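PDB 3VA7: KLLA0E08119p from Kluyveromyces lactis, which forms the urea carboxylase part of a longer enzyme and probably catalyses the biotin-dependent, ATP-driven carboxylation of urea to urea-1-carboxylate. Local coordinates for residues 667-672 against 685-690; 675-680 against 755-760; 727-732 against 847-852. All coordinates share one frame; numbering follows the deposited sequence.

Contact 1: residues 667-672 against 685-690; sequences VTCGPH and QFFNDK
F687 reaches V667 and C669 because its CG is set anti to the carbonyl carbon and beside the backbone N (chi1 -68°), which carries CE1 and CZ, at the far end of the ring, from the last turn of helix 680-688 to strand 662-669. C669 adopts the same setting (chi1 -51°), which swings SG to that ring. In V667 the touching branch is CG2. It meets the ring at the edge, near its plane, with V667 CG2 3.8 Å from F687 CE1. The sulfur arrives obliquely: C669 SG is 4.0 Å from F687 CZ and 5.0 Å from the ring centroid, 51° off the ring normal, a cysteine sulfur-aromatic contact. One face of the F687 ring is occupied by its neighbour F686, whose CD2 stands 3.6 Å above the plane of F687.

The pairing illustrates how a strand-loop-helix unit closes on itself within the A/B part of the carboxyltransferase domain. V667 and C669 both belong to the strand that leads into the loop before the helix. Just past the helix, K690 forms a salt bridge with D662 at the other end of that strand, and P783 touches both C669 and F687.

Between the two segments the attraction is dispersive, with the polarisable sulfur adding to it, and they share no hydrogen bond. What passes directly between them is thus the fit of methyl, thiol and ring, while the polar F687 O is bound by Q780 NE2.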
loop_
_atom_site.group_PDB
_atom_site.type_symbol
_atom_site.label_atom_id
_atom_site.label_comp_id
_atom_site.label_asym_id
_atom_site.label_seq_id
_atom_site.Cartn_x
_atom_site.Cartn_y
_atom_site.Cartn_z
ATOM N N VAL A 667 -9.867 -25.014 -20.709
ATOM C CA VAL A 667 -8.555 -24.414 -20.821
ATOM C C VAL A 667 -8.102 -24.513 -22.268
ATOM O O VAL A 667 -8.591 -25.364 -23.002
ATOM C CB VAL A 667 -7.477 -25.187 -19.996
ATOM C CG1 VAL A 667 -7.809 -25.257 -18.484
ATOM C CG2 VAL A 667 -7.209 -26.574 -20.590
ATOM N N THR A 668 -7.151 -23.663 -22.668
ATOM C CA THR A 668 -6.429 -23.833 -23.912
ATOM C C THR A 668 -5.143 -24.576 -23.593
ATOM O O THR A 668 -4.468 -24.237 -22.643
ATOM C CB THR A 668 -6.162 -22.503 -24.626
ATOM O OG1 THR A 668 -5.284 -21.690 -23.852
ATOM C CG2 THR A 668 -7.444 -21.727 -24.832
ATOM N N CYS A 669 -4.838 -25.617 -24.356
ATOM C CA CYS A 669 -3.605 -26.372 -24.208
ATOM C C CYS A 669 -2.403 -25.463 -24.469
ATOM O O CYS A 669 -2.473 -24.627 -25.358
ATOM C CB CYS A 669 -3.581 -27.547 -25.203
ATOM S SG CYS A 669 -5.051 -28.596 -25.172
ATOM N N GLY A 670 -1.309 -25.630 -23.709
ATOM C CA GLY A 670 -0.108 -24.747 -23.782
ATOM C C GLY A 670 0.190 -23.804 -22.610
ATOM O O GLY A 670 -0.730 -23.357 -21.956
ATOM N N PRO A 671 1.450 -23.380 -22.423
ATOM C CA PRO A 671 2.517 -23.483 -23.398
ATOM C C PRO A 671 3.228 -24.786 -23.421
ATOM O O PRO A 671 3.686 -25.211 -24.485
ATOM C CB PRO A 671 3.502 -22.405 -22.982
ATOM C CG PRO A 671 3.046 -21.872 -21.752
ATOM C CD PRO A 671 1.641 -22.232 -21.535
ATOM N N HIS A 672 3.346 -25.442 -22.278
ATOM C CA HIS A 672 4.309 -26.543 -22.216
ATOM C C HIS A 672 3.725 -27.974 -22.228
ATOM O O HIS A 672 4.446 -28.933 -22.061
ATOM C CB HIS A 672 5.332 -26.291 -21.118
ATOM C CG HIS A 672 5.967 -24.939 -21.200
ATOM N ND1 HIS A 672 6.811 -24.577 -22.226
ATOM C CD2 HIS A 672 5.867 -23.847 -20.395
ATOM C CE1 HIS A 672 7.199 -23.323 -22.062
ATOM N NE2 HIS A 672 6.635 -22.856 -20.962
ATOM N N GLN A 685 -3.089 -38.130 -18.624
ATOM C CA GLN A 685 -3.584 -38.196 -17.245
ATOM C C GLN A 685 -3.984 -36.822 -16.773
ATOM O O GLN A 685 -4.947 -36.719 -16.015
ATOM C CB GLN A 685 -2.552 -38.658 -16.236
ATOM C CG GLN A 685 -1.723 -39.859 -16.560
ATOM C CD GLN A 685 -0.860 -40.207 -15.371
ATOM O OE1 GLN A 685 -1.313 -40.090 -14.213
ATOM N NE2 GLN A 685 0.379 -40.631 -15.629
ATOM N N PHE A 686 -3.258 -35.780 -17.215
ATOM C CA PHE A 686 -3.520 -34.408 -16.786
ATOM C C PHE A 686 -4.953 -34.029 -17.035
ATOM O O PHE A 686 -5.567 -33.391 -16.181
ATOM C CB PHE A 686 -2.561 -33.398 -17.449
ATOM C CG PHE A 686 -2.840 -31.943 -17.098
ATOM C CD1 PHE A 686 -2.279 -31.359 -15.951
ATOM C CD2 PHE A 686 -3.664 -31.161 -17.899
ATOM C CE1 PHE A 686 -2.505 -29.997 -15.597
ATOM C CE2 PHE A 686 -3.926 -29.819 -17.570
ATOM C CZ PHE A 686 -3.315 -29.226 -16.417
ATOM N N PHE A 687 -5.459 -34.414 -18.220
ATOM C CA PHE A 687 -6.823 -34.081 -18.680
ATOM C C PHE A 687 -7.848 -35.178 -18.340
ATOM O O PHE A 687 -9.053 -34.893 -18.251
ATOM C CB PHE A 687 -6.845 -33.825 -20.176
ATOM C CG PHE A 687 -6.109 -32.569 -20.622
ATOM C CD1 PHE A 687 -6.767 -31.342 -20.706
ATOM C CD2 PHE A 687 -4.785 -32.632 -21.055
ATOM C CE1 PHE A 687 -6.110 -30.174 -21.179
ATOM C CE2 PHE A 687 -4.105 -31.471 -21.516
ATOM C CZ PHE A 687 -4.763 -30.240 -21.578
ATOM N N ASN A 688 -7.375 -36.421 -18.150
ATOM C CA ASN A 688 -8.251 -37.523 -17.764
ATOM C C ASN A 688 -8.621 -37.489 -16.282
ATOM O O ASN A 688 -9.803 -37.611 -15.963
ATOM C CB ASN A 688 -7.666 -38.892 -18.125
ATOM C CG ASN A 688 -7.548 -39.136 -19.651
ATOM O OD1 ASN A 688 -8.063 -38.365 -20.499
ATOM N ND2 ASN A 688 -6.850 -40.232 -20.005
ATOM N N ASP A 689 -7.637 -37.342 -15.386
ATOM C CA ASP A 689 -7.909 -37.306 -13.925
ATOM C C ASP A 689 -8.499 -36.003 -13.361
ATOM O O ASP A 689 -8.459 -34.951 -14.019
ATOM C CB ASP A 689 -6.687 -37.712 -13.109
ATOM C CG ASP A 689 -6.131 -39.039 -13.552
ATOM O OD1 ASP A 689 -5.003 -39.390 -13.115
ATOM O OD2 ASP A 689 -6.804 -39.710 -14.390
ATOM N N LYS A 690 -9.079 -36.120 -12.166
ATOM C CA LYS A 690 -9.617 -34.992 -11.462
ATOM C C LYS A 690 -8.569 -34.482 -10.522
ATOM O O LYS A 690 -7.688 -35.221 -10.094
ATOM C CB LYS A 690 -10.880 -35.361 -10.691
ATOM C CG LYS A 690 -11.946 -35.842 -11.595
ATOM C CD LYS A 690 -13.278 -35.283 -11.278
ATOM C CE LYS A 690 -14.366 -36.347 -11.574
ATOM N NZ LYS A 690 -15.757 -35.842 -11.257
#

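Contact 2: residues 675-680 against 755-760; sequences IDLFKE and GFVCQA. With BTI (5-(hexahydro-2-oxo-1H-thieno[3,4-D]imidazol-6-yl)pentanal), chain B.
L677 opens the contact, its side chain directed at V757 so that the methyls L677 CD1 and V757 CG1 meet at 4.2 Å. The backbone of L677 is hydrogen-bonded to A712. F678, next in sequence, contributes more, for its ring is touched by two residues of 755-760. V757 comes from the opposite direction and sets CG2 obliquely against the end of the ring, 3.8 Å from F678 CZ. Q759 crosses at an angle and brings its amide oxygen over one face, Q759 OE1 standing 3.6 Å above the F678 ring plane and offset toward the rim. That placement follows from the shape of the glutamine chain: CG lies anti to the backbone N (chi1 155°), and a bend at chi2 turns the amide back over the ring, the two planes 67° apart. F678 is also flanked by W711 and, edge-to-face, by F738. Beyond it the chain leads into helix 680-688.

Here a loop of the carboxyltransferase domain packs on strand 756-762, whose near end reaches the biotin pocket. G755 N donates a hydrogen bond of 3.1 Å to O3 of the biotin group BTI, and the F756 ring turns its edge to the same oxygen, F756 CD1 lying 3.4 Å from BTI O3. N737 OD1 supplies a further bond to the biotin.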
loop_
_atom_site.group_PDB
_atom_site.type_symbol
_atom_site.label_atom_id
_atom_site.label_comp_id
_atom_site.label_asym_id
_atom_site.label_seq_id
_atom_site.Cartn_x
_atom_site.Cartn_y
_atom_site.Cartn_z
ATOM N N ILE A 675 5.652 -32.812 -25.679
ATOM C CA ILE A 675 6.466 -33.960 -25.206
ATOM C C ILE A 675 7.980 -33.655 -25.121
ATOM O O ILE A 675 8.769 -34.536 -24.782
ATOM C CB ILE A 675 6.186 -35.287 -26.009
ATOM C CG1 ILE A 675 6.589 -35.150 -27.497
ATOM C CG2 ILE A 675 4.728 -35.661 -25.951
ATOM C CD1 ILE A 675 6.620 -36.507 -28.269
ATOM N N ASP A 676 8.379 -32.431 -25.450
ATOM C CA ASP A 676 9.742 -31.940 -25.196
ATOM C C ASP A 676 9.938 -31.768 -23.676
ATOM O O ASP A 676 11.078 -31.775 -23.200
ATOM C CB ASP A 676 10.018 -30.591 -25.915
ATOM C CG ASP A 676 8.863 -29.614 -25.793
ATOM O OD1 ASP A 676 9.036 -28.384 -25.691
ATOM O OD2 ASP A 676 7.727 -30.078 -25.766
ATOM N N LEU A 677 8.819 -31.656 -22.936
ATOM C CA LEU A 677 8.825 -31.427 -21.485
ATOM C C LEU A 677 8.123 -32.502 -20.610
ATOM O O LEU A 677 8.700 -32.945 -19.617
ATOM C CB LEU A 677 8.248 -30.029 -21.176
ATOM C CG LEU A 677 8.981 -28.949 -21.955
ATOM C CD1 LEU A 677 8.171 -27.667 -22.150
ATOM C CD2 LEU A 677 10.303 -28.691 -21.253
ATOM N N PHE A 678 6.876 -32.851 -20.933
ATOM C CA PHE A 678 6.119 -33.928 -20.245
ATOM C C PHE A 678 5.971 -35.231 -21.074
ATOM O O PHE A 678 5.788 -35.191 -22.288
ATOM C CB PHE A 678 4.703 -33.475 -19.956
ATOM C CG PHE A 678 4.599 -32.294 -19.049
ATOM C CD1 PHE A 678 4.583 -30.999 -19.574
ATOM C CD2 PHE A 678 4.466 -32.467 -17.662
ATOM C CE1 PHE A 678 4.452 -29.902 -18.758
ATOM C CE2 PHE A 678 4.333 -31.370 -16.823
ATOM C CZ PHE A 678 4.324 -30.079 -17.372
ATOM N N LYS A 679 5.978 -36.387 -20.431
ATOM C CA LYS A 679 5.603 -37.583 -21.178
ATOM C C LYS A 679 4.157 -37.516 -21.665
ATOM O O LYS A 679 3.276 -37.024 -20.934
ATOM C CB LYS A 679 5.844 -38.864 -20.373
ATOM C CG LYS A 679 7.277 -39.312 -20.476
ATOM C CD LYS A 679 7.612 -40.422 -19.491
ATOM C CE LYS A 679 9.148 -40.579 -19.378
ATOM N NZ LYS A 679 9.845 -39.995 -20.625
ATOM N N GLU A 680 3.942 -37.985 -22.908
ATOM C CA GLU A 680 2.611 -38.262 -23.492
ATOM C C GLU A 680 1.568 -38.687 -22.479
ATOM O O GLU A 680 0.556 -38.016 -22.343
ATOM C CB GLU A 680 2.697 -39.364 -24.556
ATOM C CG GLU A 680 2.733 -38.902 -26.028
ATOM C CD GLU A 680 1.410 -38.314 -26.448
ATOM O OE1 GLU A 680 1.374 -37.175 -27.021
ATOM O OE2 GLU A 680 0.399 -39.009 -26.152
ATOM N N GLY A 755 9.669 -19.348 -12.880
ATOM C CA GLY A 755 10.796 -20.214 -13.215
ATOM C C GLY A 755 10.412 -21.668 -13.510
ATOM O O GLY A 755 11.313 -22.532 -13.561
ATOM N N PHE A 756 9.103 -21.949 -13.711
ATOM C CA PHE A 756 8.611 -23.323 -13.989
ATOM C C PHE A 756 7.718 -23.435 -15.220
ATOM O O PHE A 756 7.087 -22.475 -15.616
ATOM C CB PHE A 756 7.732 -23.863 -12.848
ATOM C CG PHE A 756 8.316 -23.719 -11.472
ATOM C CD1 PHE A 756 7.993 -22.606 -10.670
ATOM C CD2 PHE A 756 9.158 -24.709 -10.944
ATOM C CE1 PHE A 756 8.525 -22.476 -9.377
ATOM C CE2 PHE A 756 9.688 -24.577 -9.647
ATOM C CZ PHE A 756 9.352 -23.466 -8.853
ATOM N N VAL A 757 7.590 -24.642 -15.781
ATOM C CA VAL A 757 6.743 -24.844 -16.958
ATOM C C VAL A 757 5.265 -24.753 -16.571
ATOM O O VAL A 757 4.900 -25.046 -15.443
ATOM C CB VAL A 757 7.040 -26.181 -17.621
ATOM C CG1 VAL A 757 8.440 -26.204 -18.181
ATOM C CG2 VAL A 757 6.887 -27.316 -16.647
ATOM N N CYS A 758 4.432 -24.300 -17.507
ATOM C CA CYS A 758 2.963 -24.224 -17.365
ATOM C C CYS A 758 2.358 -25.180 -18.392
ATOM O O CYS A 758 2.765 -25.179 -19.583
ATOM C CB CYS A 758 2.464 -22.823 -17.666
ATOM S SG CYS A 758 2.869 -21.549 -16.418
ATOM N N GLN A 759 1.367 -25.959 -17.993
ATOM C CA GLN A 759 0.873 -27.027 -18.836
ATOM C C GLN A 759 -0.186 -26.498 -19.788
ATOM O O GLN A 759 -0.136 -26.761 -20.991
ATOM C CB GLN A 759 0.377 -28.191 -17.952
ATOM C CG GLN A 759 -0.665 -29.100 -18.540
ATOM C CD GLN A 759 -0.141 -30.048 -19.607
ATOM O OE1 GLN A 759 0.962 -30.580 -19.514
ATOM N NE2 GLN A 759 -0.939 -30.267 -20.624
ATOM N N ALA A 760 -1.133 -25.739 -19.254
ATOM C CA ALA A 760 -2.337 -25.303 -19.962
ATOM C C ALA A 760 -2.725 -23.985 -19.291
ATOM O O ALA A 760 -2.117 -23.651 -18.258
ATOM C CB ALA A 760 -3.444 -26.318 -19.801
HETATM C C11 BTI B . 0.176 -19.933 -4.071
HETATM O O11 BTI B . 1.105 -20.460 -3.384
HETATM C C10 BTI B . 0.331 -19.419 -5.535
HETATM C C9 BTI B . 1.781 -19.549 -5.998
HETATM C C8 BTI B . 2.023 -19.383 -7.492
HETATM C C7 BTI B . 3.342 -19.990 -8.013
HETATM C C2 BTI B . 4.581 -19.609 -7.231
HETATM S S1 BTI B . 4.866 -17.864 -7.198
HETATM C C6 BTI B . 6.591 -18.022 -6.898
HETATM C C5 BTI B . 7.042 -19.360 -7.441
HETATM N N3 BTI B . 7.611 -18.998 -8.713
HETATM C C3 BTI B . 6.866 -19.421 -9.700
HETATM O O3 BTI B . 7.187 -19.267 -10.969
HETATM N N2 BTI B . 5.792 -20.054 -9.277
HETATM C C4 BTI B . 5.835 -20.224 -7.830
#

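Contact 3: residues 727-732 against 847-852; sequences HDYVYS and YILVEY. With BTI (5-(hexahydro-2-oxo-1H-thieno[3,4-D]imidazol-6-yl)pentanal), chain B.
Apolar packing joins Y729 to L849, whose side chains cross at about a right angle. Y729 CG sits between the backbone N and the carbonyl carbon (chi1 66°), which tips the ring toward strand 847-852, and L849 answers with its two methyls. L849 CD2 lies 4.1 Å from Y729 CD2 and approaches the ring obliquely, while L849 CD1 is 4.1 Å from the carbonyl oxygen V730 O.

The second kind of interaction places a hydroxyl over an aromatic face. S732 OG stands 3.3 Å above the ring plane of Y847, offset toward the rim and nearest Y847 CD1, and S732 CB rests 3.7 Å from Y847 CE1. The hydroxyl has its hydrogen bond with A843 O, so the ring serves as a wall beside it. With an alanine in place of Y847 the face against S732 OG and CB would be lost, which would probably leave a gap beside the serine, its hydroxyl keeping A843 O but not the ring.

These contacts join two parts of the carboxyltransferase domain. Residues 727-732 belong to the A/B part, whereas 847-852 is the middle strand of a five-stranded antiparallel sheet in the C/D part; strands 838-842 and 889-894 pair with 847-852 along its two edges, so the two segments meet through side chains.

Polar groups look to other partners. Y729 OH is hydrogen-bonded to F756 O, and E851 OE1 forms a salt bridge with R841.

Toward the ligand, Y731 points away from 847-852 and belongs to the biotin pocket. Its ring edge faces O3 of the biotin group BTI, though the exact spacing is doubtful because the tyrosine hydroxyl and that oxygen are modelled too close together.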
loop_
_atom_site.group_PDB
_atom_site.type_symbol
_atom_site.label_atom_id
_atom_site.label_comp_id
_atom_site.label_asym_id
_atom_site.label_seq_id
_atom_site.Cartn_x
_atom_site.Cartn_y
_atom_site.Cartn_z
ATOM N N HIS A 727 13.919 -21.756 -17.913
ATOM C CA HIS A 727 14.469 -20.413 -17.984
ATOM C C HIS A 727 13.296 -19.427 -17.841
ATOM O O HIS A 727 12.346 -19.407 -18.624
ATOM C CB HIS A 727 15.270 -20.201 -19.262
ATOM C CG HIS A 727 16.548 -20.983 -19.309
ATOM N ND1 HIS A 727 17.750 -20.486 -18.833
ATOM C CD2 HIS A 727 16.812 -22.231 -19.768
ATOM C CE1 HIS A 727 18.693 -21.386 -19.033
ATOM N NE2 HIS A 727 18.151 -22.457 -19.582
ATOM N N ASP A 728 13.357 -18.641 -16.793
ATOM C CA ASP A 728 12.239 -17.786 -16.387
ATOM C C ASP A 728 11.675 -17.010 -17.580
ATOM O O ASP A 728 12.454 -16.473 -18.406
ATOM C CB ASP A 728 12.656 -16.884 -15.200
ATOM C CG ASP A 728 13.204 -17.697 -14.004
ATOM O OD1 ASP A 728 12.828 -17.381 -12.854
ATOM O OD2 ASP A 728 13.982 -18.682 -14.221
ATOM N N TYR A 729 10.330 -17.028 -17.675
ATOM C CA TYR A 729 9.540 -16.529 -18.813
ATOM C C TYR A 729 8.264 -16.097 -18.156
ATOM O O TYR A 729 8.019 -16.484 -17.012
ATOM C CB TYR A 729 9.267 -17.638 -19.885
ATOM C CG TYR A 729 8.389 -18.738 -19.346
ATOM C CD1 TYR A 729 8.934 -19.809 -18.685
ATOM C CD2 TYR A 729 7.008 -18.659 -19.444
ATOM C CE1 TYR A 729 8.135 -20.818 -18.155
ATOM C CE2 TYR A 729 6.193 -19.649 -18.946
ATOM C CZ TYR A 729 6.752 -20.733 -18.269
ATOM O OH TYR A 729 5.934 -21.720 -17.712
ATOM N N VAL A 730 7.450 -15.315 -18.849
ATOM C CA VAL A 730 6.294 -14.659 -18.216
ATOM C C VAL A 730 5.078 -15.511 -18.419
ATOM O O VAL A 730 4.886 -16.122 -19.483
ATOM C CB VAL A 730 6.055 -13.259 -18.702
ATOM C CG1 VAL A 730 4.933 -12.598 -17.897
ATOM C CG2 VAL A 730 7.373 -12.434 -18.579
ATOM N N TYR A 731 4.293 -15.632 -17.379
ATOM C CA TYR A 731 3.246 -16.614 -17.383
ATOM C C TYR A 731 1.982 -15.939 -17.846
ATOM O O TYR A 731 1.849 -14.710 -17.787
ATOM C CB TYR A 731 2.945 -17.071 -15.962
ATOM C CG TYR A 731 3.987 -17.848 -15.256
ATOM C CD1 TYR A 731 4.949 -18.569 -15.941
ATOM C CD2 TYR A 731 3.972 -17.919 -13.865
ATOM C CE1 TYR A 731 5.932 -19.347 -15.226
ATOM C CE2 TYR A 731 4.901 -18.661 -13.154
ATOM C CZ TYR A 731 5.870 -19.383 -13.813
ATOM O OH TYR A 731 6.768 -20.139 -13.055
ATOM N N SER A 732 1.004 -16.759 -18.168
ATOM C CA SER A 732 -0.319 -16.243 -18.515
ATOM C C SER A 732 -1.276 -16.287 -17.342
ATOM O O SER A 732 -1.319 -17.276 -16.616
ATOM C CB SER A 732 -0.900 -17.108 -19.640
ATOM O OG SER A 732 -0.147 -16.926 -20.829
ATOM N N TYR A 847 -2.759 -14.795 -25.360
ATOM C CA TYR A 847 -1.351 -14.573 -25.565
ATOM C C TYR A 847 -0.715 -15.675 -26.322
ATOM O O TYR A 847 -1.151 -16.845 -26.250
ATOM C CB TYR A 847 -0.576 -14.650 -24.251
ATOM C CG TYR A 847 -1.148 -14.102 -22.982
ATOM C CD1 TYR A 847 -2.204 -14.766 -22.285
ATOM C CD2 TYR A 847 -0.571 -12.968 -22.432
ATOM C CE1 TYR A 847 -2.676 -14.273 -21.109
ATOM C CE2 TYR A 847 -1.008 -12.469 -21.232
ATOM C CZ TYR A 847 -2.036 -13.122 -20.564
ATOM O OH TYR A 847 -2.397 -12.537 -19.394
ATOM N N ILE A 848 0.393 -15.290 -26.946
ATOM C CA ILE A 848 1.281 -16.205 -27.623
ATOM C C ILE A 848 2.633 -16.013 -26.951
ATOM O O ILE A 848 3.098 -14.893 -26.790
ATOM C CB ILE A 848 1.401 -15.852 -29.158
ATOM C CG1 ILE A 848 0.048 -16.079 -29.916
ATOM C CG2 ILE A 848 2.536 -16.581 -29.806
ATOM C CD1 ILE A 848 0.167 -16.014 -31.538
ATOM N N LEU A 849 3.245 -17.107 -26.528
ATOM C CA LEU A 849 4.566 -17.053 -25.977
ATOM C C LEU A 849 5.621 -17.283 -27.075
ATOM O O LEU A 849 5.580 -18.321 -27.745
ATOM C CB LEU A 849 4.653 -18.122 -24.887
ATOM C CG LEU A 849 5.982 -18.244 -24.107
ATOM C CD1 LEU A 849 6.224 -17.043 -23.214
ATOM C CD2 LEU A 849 6.042 -19.554 -23.285
ATOM N N VAL A 850 6.568 -16.359 -27.243
ATOM C CA VAL A 850 7.663 -16.514 -28.244
ATOM C C VAL A 850 8.929 -16.951 -27.510
ATOM O O VAL A 850 9.433 -16.230 -26.629
ATOM C CB VAL A 850 7.984 -15.146 -28.980
ATOM C CG1 VAL A 850 9.054 -15.286 -29.995
ATOM C CG2 VAL A 850 6.786 -14.588 -29.650
ATOM N N GLU A 851 9.463 -18.108 -27.850
ATOM C CA GLU A 851 10.670 -18.607 -27.175
ATOM C C GLU A 851 11.920 -18.701 -28.062
ATOM O O GLU A 851 11.941 -19.408 -29.055
ATOM C CB GLU A 851 10.394 -19.989 -26.584
ATOM C CG GLU A 851 9.410 -19.978 -25.463
ATOM C CD GLU A 851 9.185 -21.376 -24.983
ATOM O OE1 GLU A 851 9.475 -22.318 -25.758
ATOM O OE2 GLU A 851 8.724 -21.539 -23.844
ATOM N N TYR A 852 12.969 -18.008 -27.691
ATOM C CA TYR A 852 14.216 -18.117 -28.446
ATOM C C TYR A 852 15.195 -19.230 -28.033
ATOM O O TYR A 852 15.381 -19.537 -26.846
ATOM C CB TYR A 852 14.950 -16.775 -28.447
ATOM C CG TYR A 852 14.241 -15.694 -29.230
ATOM C CD1 TYR A 852 13.875 -15.877 -30.596
ATOM C CD2 TYR A 852 13.941 -14.506 -28.641
ATOM C CE1 TYR A 852 13.258 -14.862 -31.314
ATOM C CE2 TYR A 852 13.324 -13.499 -29.356
ATOM C CZ TYR A 852 12.984 -13.673 -30.673
ATOM O OH TYR A 852 12.343 -12.632 -31.303
HETATM C C11 BTI B . 0.176 -19.933 -4.071
HETATM O O11 BTI B . 1.105 -20.460 -3.384
HETATM C C10 BTI B . 0.331 -19.419 -5.535
HETATM C C9 BTI B . 1.781 -19.549 -5.998
HETATM C C8 BTI B . 2.023 -19.383 -7.492
HETATM C C7 BTI B . 3.342 -19.990 -8.013
HETATM C C2 BTI B . 4.581 -19.609 -7.231
HETATM S S1 BTI B . 4.866 -17.864 -7.198
HETATM C C6 BTI B . 6.591 -18.022 -6.898
HETATM C C5 BTI B . 7.042 -19.360 -7.441
HETATM N N3 BTI B . 7.611 -18.998 -8.713
HETATM C C3 BTI B . 6.866 -19.421 -9.700
HETATM O O3 BTI B . 7.187 -19.267 -10.969
HETATM N N2 BTI B . 5.792 -20.054 -9.277
HETATM C C4 BTI B . 5.835 -20.224 -7.830
#

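Contacts 1 and 2, with centres about 10 Å apart, share a sheet: strands 662-669 and 756-762 are neighbours in it, and just past the first strand H672 N approaches C758 O at 2.8 Å, a probable hydrogen bond. Contacts 2 and 3, about 13 Å between centres, converge on the biotin, since Y731 OH lies 3.0 Å from F756 N beside the G755 amide that binds BTI O3. The centres of contacts 1 and 3 are about 18 Å apart, yet P671 CB still reaches L849 CD2 at 3.8 Å. The bound urea is about 11 Å from the Y729 side chain, whereas contact 1 takes no direct part in the biotin pocket.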